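Terminase small subunit (Thermus phage G20c, PDB 6EJQ) probably recognises the packaging initiation site on viral DNA and regulates the ATPase of the large terminase subunit, working as a nine-membered ring. Local coordinates at residues D10-L15 and L43-E48. Residues are numbered along the deposited sequence; the frame is centred on the assembly and turned at random.
Sequences DRVLKL and LHVLAE
Val-12 meets both Val-45 and Leu-46 chiefly through its CG1 methyl, which lies 3.6 Å from Val-45 CG1 and 3.7 Å from Leu-46 CD2; CB and CG2 of Val-12 are also near Val-45 CG1. Each valine holds CG1 anti to its own backbone N (chi1 165° in Val-12, 172° in Val-45), which turns these two methyls onto one another. Branching at CB keeps such methyls close to the helix, so a compact valine pair suits the place where both side chains point toward the opposite helix. Leucine has the longer reach needed by Leu-46, which leaves its own helix to one side of the partner; Leu-46 CD2 reaches over the backbone of Val-12 and Leu-13, 3.9 Å from Leu-13 CA. The side chains that meet are all apolar, and no hydrogen bond joins the segments. Their axes pass 9.5 Å apart at right angles, which confines the contact to a small patch. Outward from it, Val-12 also packs on Leu-29 of helix 22-33, Val-45 on Phe-8 and Leu-46 on Tyr-16. The patch thus joins the first and third helices, 4-17 and 39-53, of the helix-turn-helix-type N-terminal domain, with Glu-71 of a second subunit packed against Leu-13.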
loop_
_atom_site.group_PDB
_atom_site.type_symbol
_atom_site.label_atom_id
_atom_site.label_comp_id
_atom_site.label_asym_id
_atom_site.label_seq_id
_atom_site.Cartn_x
_atom_site.Cartn_y
_atom_site.Cartn_z
ATOM N N ASP B 10 37.006 -14.987 9.091
ATOM C CA ASP B 10 35.921 -14.034 8.833
ATOM C C ASP B 10 35.819 -13.671 7.362
ATOM O O ASP B 10 34.716 -13.597 6.827
ATOM C CB ASP B 10 36.083 -12.754 9.659
ATOM C CG ASP B 10 35.812 -12.969 11.135
ATOM O OD1 ASP B 10 35.275 -14.038 11.512
ATOM O OD2 ASP B 10 36.143 -12.052 11.924
ATOM N N ARG B 11 36.962 -13.457 6.718
ATOM C CA ARG B 11 36.984 -13.067 5.319
ATOM C C ARG B 11 36.564 -14.206 4.355
ATOM O O ARG B 11 35.933 -13.936 3.330
ATOM C CB ARG B 11 38.347 -12.479 4.952
ATOM C CG ARG B 11 38.357 -11.824 3.579
ATOM C CD ARG B 11 39.286 -10.620 3.480
ATOM N NE ARG B 11 39.435 -10.205 2.082
ATOM C CZ ARG B 11 38.507 -9.569 1.357
ATOM N NH1 ARG B 11 37.319 -9.229 1.871
ATOM N NH2 ARG B 11 38.770 -9.267 0.087
ATOM N N VAL B 12 36.894 -15.459 4.689
ATOM C CA VAL B 12 36.424 -16.621 3.926
ATOM C C VAL B 12 34.902 -16.666 3.980
ATOM O O VAL B 12 34.243 -16.794 2.949
ATOM C CB VAL B 12 36.988 -17.955 4.478
ATOM C CG1 VAL B 12 36.234 -19.175 3.934
ATOM C CG2 VAL B 12 38.466 -18.084 4.150
ATOM N N LEU B 13 34.373 -16.592 5.197
ATOM C CA LEU B 13 32.930 -16.589 5.446
ATOM C C LEU B 13 32.229 -15.401 4.766
ATOM O O LEU B 13 31.192 -15.576 4.131
ATOM C CB LEU B 13 32.656 -16.558 6.957
ATOM C CG LEU B 13 31.204 -16.584 7.435
ATOM C CD1 LEU B 13 30.478 -17.816 6.922
ATOM C CD2 LEU B 13 31.173 -16.544 8.949
ATOM N N LYS B 14 32.818 -14.212 4.892
ATOM C CA LYS B 14 32.277 -13.001 4.289
ATOM C C LYS B 14 32.114 -13.167 2.788
ATOM O O LYS B 14 31.031 -12.941 2.257
ATOM C CB LYS B 14 33.176 -11.800 4.569
ATOM C CG LYS B 14 32.608 -10.478 4.082
ATOM C CD LYS B 14 33.568 -9.324 4.326
ATOM C CE LYS B 14 33.016 -8.030 3.750
ATOM N NZ LYS B 14 34.022 -6.933 3.686
ATOM N N LEU B 15 33.184 -13.569 2.110
ATOM C CA LEU B 15 33.155 -13.689 0.656
ATOM C C LEU B 15 32.154 -14.752 0.214
ATOM O O LEU B 15 31.453 -14.564 -0.777
ATOM C CB LEU B 15 34.541 -13.987 0.097
ATOM C CG LEU B 15 35.586 -12.883 0.261
ATOM C CD1 LEU B 15 36.954 -13.398 -0.179
ATOM C CD2 LEU B 15 35.211 -11.635 -0.518
ATOM N N LEU B 43 36.597 -24.839 1.792
ATOM C CA LEU B 43 35.421 -25.656 2.115
ATOM C C LEU B 43 35.399 -26.110 3.567
ATOM O O LEU B 43 34.347 -26.088 4.205
ATOM C CB LEU B 43 35.329 -26.879 1.186
ATOM C CG LEU B 43 34.861 -26.601 -0.243
ATOM C CD1 LEU B 43 35.037 -27.846 -1.099
ATOM C CD2 LEU B 43 33.407 -26.140 -0.272
ATOM N N HIS B 44 36.556 -26.523 4.080
ATOM C CA HIS B 44 36.687 -26.909 5.492
ATOM C C HIS B 44 36.468 -25.717 6.408
ATOM O O HIS B 44 35.865 -25.852 7.461
ATOM C CB HIS B 44 38.060 -27.548 5.777
ATOM C CG HIS B 44 38.175 -28.962 5.301
ATOM N ND1 HIS B 44 37.372 -29.973 5.783
ATOM C CD2 HIS B 44 38.997 -29.536 4.392
ATOM C CE1 HIS B 44 37.691 -31.108 5.187
ATOM N NE2 HIS B 44 38.671 -30.869 4.335
ATOM N N VAL B 45 36.971 -24.556 6.004
ATOM C CA VAL B 45 36.810 -23.332 6.778
ATOM C C VAL B 45 35.332 -22.940 6.835
ATOM O O VAL B 45 34.832 -22.596 7.907
ATOM C CB VAL B 45 37.662 -22.170 6.217
ATOM C CG1 VAL B 45 37.334 -20.850 6.913
ATOM C CG2 VAL B 45 39.153 -22.480 6.364
ATOM N N LEU B 46 34.640 -23.017 5.695
ATOM C CA LEU B 46 33.208 -22.723 5.668
ATOM C C LEU B 46 32.410 -23.707 6.517
ATOM O O LEU B 46 31.522 -23.294 7.260
ATOM C CB LEU B 46 32.665 -22.688 4.241
ATOM C CG LEU B 46 33.161 -21.533 3.377
ATOM C CD1 LEU B 46 32.761 -21.765 1.928
ATOM C CD2 LEU B 46 32.641 -20.189 3.854
ATOM N N ALA B 47 32.763 -24.989 6.433
ATOM C CA ALA B 47 32.130 -26.032 7.246
ATOM C C ALA B 47 32.328 -25.796 8.736
ATOM O O ALA B 47 31.377 -25.947 9.508
ATOM C CB ALA B 47 32.643 -27.412 6.858
ATOM N N GLU B 48 33.546 -25.424 9.137
ATOM C CA GLU B 48 33.818 -25.085 10.548
ATOM C C GLU B 48 33.043 -23.850 11.000
ATOM O O GLU B 48 32.476 -23.838 12.089
ATOM C CB GLU B 48 35.319 -24.860 10.809
ATOM C CG GLU B 48 36.190 -26.110 10.781
ATOM C CD GLU B 48 35.766 -27.188 11.769
ATOM O OE1 GLU B 48 35.653 -26.903 12.977
ATOM O OE2 GLU B 48 35.551 -28.333 11.324
#